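Xcc_ctr_pt (Xanthomonas campestris pv. campestris, PDB 6NJW) is the C-terminal, Toprim-containing part of a Class 2 OLD family nuclease, which binds magnesium and probably cleaves nucleic acid by a two-metal mechanism. Local coordinates at residues 139-152 with 165-177. Sequence-based numbering, arbitrary orientation.
Sequences FAGGLAEDMQEVIR and ALQQWVDDPAQID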
loop_
_atom_site.group_PDB
_atom_site.type_symbol
_atom_site.label_atom_id
_atom_site.label_comp_id
_atom_site.label_asym_id
_atom_site.label_seq_id
_atom_site.Cartn_x
_atom_site.Cartn_y
_atom_site.Cartn_z
ATOM N N PHE A 139 1.118 -7.623 -11.370
ATOM C CA PHE A 139 1.145 -8.229 -12.695
ATOM C C PHE A 139 2.025 -9.468 -12.707
ATOM O O PHE A 139 1.660 -10.493 -13.292
ATOM C CB PHE A 139 1.640 -7.230 -13.744
ATOM C CG PHE A 139 1.360 -7.661 -15.149
ATOM C CD1 PHE A 139 2.234 -8.499 -15.816
ATOM C CD2 PHE A 139 0.204 -7.255 -15.796
ATOM C CE1 PHE A 139 1.970 -8.913 -17.104
ATOM C CE2 PHE A 139 -0.065 -7.665 -17.083
ATOM C CZ PHE A 139 0.821 -8.501 -17.736
ATOM N N ALA A 140 3.198 -9.378 -12.086
ATOM C CA ALA A 140 4.114 -10.507 -12.048
ATOM C C ALA A 140 3.687 -11.542 -11.018
ATOM O O ALA A 140 3.930 -12.736 -11.212
ATOM C CB ALA A 140 5.535 -10.017 -11.750
ATOM N N GLY A 141 3.027 -11.110 -9.945
ATOM C CA GLY A 141 2.674 -12.008 -8.863
ATOM C C GLY A 141 1.279 -12.596 -8.918
ATOM O O GLY A 141 0.645 -12.761 -7.871
ATOM N N GLY A 142 0.774 -12.908 -10.110
ATOM C CA GLY A 142 -0.424 -13.713 -10.249
ATOM C C GLY A 142 -1.646 -13.010 -10.801
ATOM O O GLY A 142 -2.628 -13.691 -11.112
ATOM N N LEU A 143 -1.635 -11.685 -10.949
ATOM C CA LEU A 143 -2.784 -10.967 -11.491
ATOM C C LEU A 143 -2.586 -10.539 -12.948
ATOM O O LEU A 143 -3.297 -9.644 -13.424
ATOM C CB LEU A 143 -3.102 -9.748 -10.618
ATOM C CG LEU A 143 -3.774 -10.055 -9.276
ATOM C CD1 LEU A 143 -3.832 -8.819 -8.377
ATOM C CD2 LEU A 143 -5.162 -10.639 -9.479
ATOM N N ALA A 144 -1.659 -11.177 -13.668
ATOM C CA ALA A 144 -1.335 -10.759 -15.033
ATOM C C ALA A 144 -2.569 -10.719 -15.925
ATOM O O ALA A 144 -2.835 -9.713 -16.596
ATOM C CB ALA A 144 -0.283 -11.699 -15.629
ATOM N N GLU A 145 -3.341 -11.804 -15.944
ATOM C CA GLU A 145 -4.436 -11.920 -16.903
ATOM C C GLU A 145 -5.594 -10.986 -16.564
ATOM O O GLU A 145 -6.222 -10.416 -17.466
ATOM C CB GLU A 145 -4.919 -13.370 -16.975
ATOM C CG GLU A 145 -6.204 -13.558 -17.768
ATOM C CD GLU A 145 -6.263 -14.898 -18.483
ATOM O OE1 GLU A 145 -5.440 -15.787 -18.160
ATOM O OE2 GLU A 145 -7.134 -15.059 -19.370
ATOM N N ASP A 146 -5.904 -10.817 -15.277
ATOM C CA ASP A 146 -6.977 -9.895 -14.906
ATOM C C ASP A 146 -6.601 -8.447 -15.222
ATOM O O ASP A 146 -7.461 -7.645 -15.599
ATOM C CB ASP A 146 -7.320 -10.048 -13.425
ATOM C CG ASP A 146 -7.792 -11.459 -13.079
ATOM O OD1 ASP A 146 -8.924 -11.828 -13.461
ATOM O OD2 ASP A 146 -7.013 -12.208 -12.452
ATOM N N MET A 147 -5.330 -8.089 -15.047
ATOM C CA MET A 147 -4.912 -6.735 -15.386
ATOM C C MET A 147 -4.986 -6.505 -16.890
ATOM O O MET A 147 -5.336 -5.405 -17.330
ATOM C CB MET A 147 -3.511 -6.475 -14.844
ATOM C CG MET A 147 -3.493 -6.431 -13.312
ATOM S SD MET A 147 -1.863 -6.421 -12.576
ATOM C CE MET A 147 -1.346 -4.734 -12.950
ATOM N N GLN A 148 -4.699 -7.538 -17.689
ATOM C CA GLN A 148 -4.899 -7.424 -19.128
ATOM C C GLN A 148 -6.352 -7.115 -19.460
ATOM O O GLN A 148 -6.632 -6.239 -20.284
ATOM C CB GLN A 148 -4.454 -8.705 -19.830
ATOM C CG GLN A 148 -4.674 -8.677 -21.340
ATOM C CD GLN A 148 -4.194 -9.946 -22.014
ATOM O OE1 GLN A 148 -4.361 -11.047 -21.480
ATOM N NE2 GLN A 148 -3.580 -9.802 -23.185
ATOM N N GLU A 149 -7.295 -7.808 -18.820
ATOM C CA GLU A 149 -8.692 -7.597 -19.178
ATOM C C GLU A 149 -9.154 -6.196 -18.805
ATOM O O GLU A 149 -9.917 -5.571 -19.555
ATOM C CB GLU A 149 -9.586 -8.653 -18.526
ATOM C CG GLU A 149 -10.948 -8.820 -19.221
ATOM C CD GLU A 149 -10.846 -8.900 -20.752
ATOM O OE1 GLU A 149 -10.923 -7.842 -21.425
ATOM O OE2 GLU A 149 -10.691 -10.029 -21.281
ATOM N N VAL A 150 -8.694 -5.676 -17.661
ATOM C CA VAL A 150 -9.027 -4.299 -17.297
ATOM C C VAL A 150 -8.481 -3.330 -18.340
ATOM O O VAL A 150 -9.206 -2.464 -18.847
ATOM C CB VAL A 150 -8.502 -3.958 -15.891
ATOM C CG1 VAL A 150 -8.760 -2.485 -15.581
ATOM C CG2 VAL A 150 -9.172 -4.853 -14.837
ATOM N N ILE A 151 -7.199 -3.462 -18.677
ATOM C CA ILE A 151 -6.581 -2.525 -19.614
ATOM C C ILE A 151 -7.346 -2.507 -20.934
ATOM O O ILE A 151 -7.710 -1.444 -21.447
ATOM C CB ILE A 151 -5.099 -2.880 -19.821
ATOM C CG1 ILE A 151 -4.323 -2.618 -18.529
ATOM C CG2 ILE A 151 -4.499 -2.075 -20.995
ATOM C CD1 ILE A 151 -2.920 -3.217 -18.519
ATOM N N ARG A 152 -7.649 -3.690 -21.474
ATOM C CA ARG A 152 -8.335 -3.767 -22.760
ATOM C C ARG A 152 -9.768 -3.264 -22.673
ATOM O O ARG A 152 -10.295 -2.728 -23.658
ATOM C CB ARG A 152 -8.281 -5.201 -23.283
ATOM C CG ARG A 152 -6.914 -5.543 -23.844
ATOM C CD ARG A 152 -6.797 -6.985 -24.345
ATOM N NE ARG A 152 -8.054 -7.535 -24.850
ATOM C CZ ARG A 152 -8.698 -7.115 -25.940
ATOM N NH1 ARG A 152 -8.225 -6.110 -26.665
ATOM N NH2 ARG A 152 -9.838 -7.698 -26.300
ATOM N N ALA A 165 2.445 -6.570 -27.110
ATOM C CA ALA A 165 3.337 -6.484 -25.960
ATOM C C ALA A 165 2.618 -6.926 -24.694
ATOM O O ALA A 165 3.198 -7.619 -23.851
ATOM C CB ALA A 165 3.876 -5.063 -25.806
ATOM N N LEU A 166 1.344 -6.553 -24.565
ATOM C CA LEU A 166 0.560 -6.916 -23.390
ATOM C C LEU A 166 0.384 -8.427 -23.304
ATOM O O LEU A 166 0.604 -9.030 -22.246
ATOM C CB LEU A 166 -0.802 -6.220 -23.443
ATOM C CG LEU A 166 -1.718 -6.359 -22.220
ATOM C CD1 LEU A 166 -0.957 -6.086 -20.934
ATOM C CD2 LEU A 166 -2.925 -5.443 -22.331
ATOM N N GLN A 167 -0.038 -9.049 -24.411
ATOM C CA GLN A 167 -0.152 -10.504 -24.451
ATOM C C GLN A 167 1.182 -11.158 -24.126
ATOM O O GLN A 167 1.232 -12.197 -23.456
ATOM C CB GLN A 167 -0.660 -10.947 -25.825
ATOM C CG GLN A 167 -1.039 -12.422 -25.910
ATOM C CD GLN A 167 -2.013 -12.829 -24.827
ATOM O OE1 GLN A 167 -3.148 -12.353 -24.791
ATOM N NE2 GLN A 167 -1.575 -13.715 -23.932
ATOM N N GLN A 168 2.275 -10.538 -24.559
ATOM C CA GLN A 168 3.605 -11.081 -24.309
ATOM C C GLN A 168 3.977 -11.005 -22.829
ATOM O O GLN A 168 4.596 -11.934 -22.292
ATOM C CB GLN A 168 4.605 -10.334 -25.188
ATOM C CG GLN A 168 6.059 -10.424 -24.819
ATOM C CD GLN A 168 6.912 -9.695 -25.838
ATOM O OE1 GLN A 168 6.407 -9.249 -26.874
ATOM N NE2 GLN A 168 8.206 -9.556 -25.550
ATOM N N TRP A 169 3.610 -9.916 -22.148
ATOM C CA TRP A 169 3.872 -9.841 -20.711
ATOM C C TRP A 169 3.063 -10.877 -19.948
ATOM O O TRP A 169 3.544 -11.448 -18.963
ATOM C CB TRP A 169 3.539 -8.460 -20.156
ATOM C CG TRP A 169 4.161 -7.308 -20.848
ATOM C CD1 TRP A 169 5.356 -7.279 -21.509
ATOM C CD2 TRP A 169 3.619 -5.994 -20.931
ATOM N NE1 TRP A 169 5.588 -6.019 -22.001
ATOM C CE2 TRP A 169 4.532 -5.212 -21.665
ATOM C CE3 TRP A 169 2.441 -5.403 -20.462
ATOM C CZ2 TRP A 169 4.300 -3.867 -21.947
ATOM C CZ3 TRP A 169 2.216 -4.067 -20.733
ATOM C CH2 TRP A 169 3.138 -3.313 -21.471
ATOM N N VAL A 170 1.816 -11.098 -20.360
ATOM C CA VAL A 170 0.996 -12.106 -19.704
ATOM C C VAL A 170 1.632 -13.480 -19.860
ATOM O O VAL A 170 1.728 -14.251 -18.900
ATOM C CB VAL A 170 -0.433 -12.072 -20.268
ATOM C CG1 VAL A 170 -1.223 -13.279 -19.797
ATOM C CG2 VAL A 170 -1.123 -10.786 -19.854
ATOM N N ASP A 171 2.105 -13.794 -21.070
ATOM C CA ASP A 171 2.728 -15.088 -21.324
ATOM C C ASP A 171 4.032 -15.262 -20.563
ATOM O O ASP A 171 4.469 -16.395 -20.363
ATOM C CB ASP A 171 2.974 -15.265 -22.824
ATOM C CG ASP A 171 1.690 -15.410 -23.609
ATOM O OD1 ASP A 171 0.655 -15.740 -22.985
ATOM O OD2 ASP A 171 1.706 -15.195 -24.845
ATOM N N ASP A 172 4.662 -14.176 -20.130
ATOM C CA ASP A 172 5.922 -14.254 -19.393
ATOM C C ASP A 172 6.047 -13.039 -18.492
ATOM O O ASP A 172 6.810 -12.106 -18.773
ATOM C CB ASP A 172 7.110 -14.355 -20.348
ATOM C CG ASP A 172 8.418 -14.624 -19.630
ATOM O OD1 ASP A 172 8.430 -14.629 -18.379
ATOM O OD2 ASP A 172 9.437 -14.817 -20.323
ATOM N N PRO A 173 5.330 -13.033 -17.363
ATOM C CA PRO A 173 5.337 -11.851 -16.482
ATOM C C PRO A 173 6.704 -11.499 -15.934
ATOM O O PRO A 173 6.835 -10.453 -15.284
ATOM C CB PRO A 173 4.367 -12.243 -15.359
ATOM C CG PRO A 173 4.389 -13.739 -15.358
ATOM C CD PRO A 173 4.512 -14.123 -16.810
ATOM N N ALA A 174 7.719 -12.333 -16.164
ATOM C CA ALA A 174 9.090 -11.935 -15.870
ATOM C C ALA A 174 9.639 -10.967 -16.908
ATOM O O ALA A 174 10.559 -10.201 -16.597
ATOM C CB ALA A 174 9.993 -13.168 -15.777
ATOM N N GLN A 175 9.097 -10.986 -18.126
ATOM C CA GLN A 175 9.444 -10.036 -19.180
ATOM C C GLN A 175 8.262 -9.068 -19.316
ATOM O O GLN A 175 7.196 -9.423 -19.825
ATOM C CB GLN A 175 9.802 -10.776 -20.480
ATOM C CG GLN A 175 8.655 -11.037 -21.487
ATOM C CD GLN A 175 9.080 -11.818 -22.721
ATOM O OE1 GLN A 175 9.538 -11.238 -23.707
ATOM N NE2 GLN A 175 8.894 -13.136 -22.687
ATOM N N ILE A 176 8.413 -7.862 -18.781
ATOM C CA ILE A 176 7.386 -6.834 -18.898
ATOM C C ILE A 176 8.087 -5.512 -19.139
ATOM O O ILE A 176 9.175 -5.267 -18.604
ATOM C CB ILE A 176 6.455 -6.776 -17.659
ATOM C CG1 ILE A 176 7.204 -6.408 -16.380
ATOM C CG2 ILE A 176 5.756 -8.080 -17.436
ATOM C CD1 ILE A 176 7.211 -4.945 -16.056
ATOM N N ASP A 177 7.474 -4.672 -19.965
ATOM C CA ASP A 177 7.907 -3.290 -20.136
ATOM C C ASP A 177 7.201 -2.493 -19.049
ATOM O O ASP A 177 6.032 -2.124 -19.194
ATOM C CB ASP A 177 7.569 -2.786 -21.533
ATOM C CG ASP A 177 8.114 -1.402 -21.815
ATOM O OD1 ASP A 177 8.498 -0.687 -20.870
ATOM O OD2 ASP A 177 8.155 -1.031 -23.010
#
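Phe139 drives its ring into 165-177, where helix 160-171 ends, and the distances show how tight the fit is: CE1 lies 3.5 Å from Trp169 CB, and CZ lies 3.7 Å from Val170 CG2. With CG anti to the backbone N (chi1 -165°), the ring leans across so that the backbone of Trp169 and Val170 borders its edge, while Ala144 CA of its own helix sits over the centre of one face. Ile176 CG2 reaches the same side chain, 3.9 Å from Phe139 CE1. Farther along, Leu166 is a knob in a hole formed by Phe139, Gln148, Ile151 and Arg152; its CD2 approaches Gln148 CG to 3.8 Å. Leu181 of helix 178-188 touches Phe139, Ile151 and Trp169, extending this apolar core to a third helix.

The solvent side is more polar and holds the single cross-segment hydrogen bond, beside an apolar edge where Pro173 CB packs 3.7 Å from Ala140 CA. Gln148, fully extended, carries its amide past Val170 CG2, and NE2 donates to Gln167 OE1 at 3.0 Å. The N-H...O angle of 162° makes the bond nearly straight, yet the donor stands above the acceptor's carbonyl plane. Gln167 NE2 continues the chain to Asp171 OD1 at 3.2 Å.

The short helical segments run roughly antiparallel (149°) in this helical part of the chain, away from the magnesium site. Cohesion between them therefore rests mainly on apolar contact, with one neutral amide-amide bond linking Gln148 to Gln167 at the exposed margin.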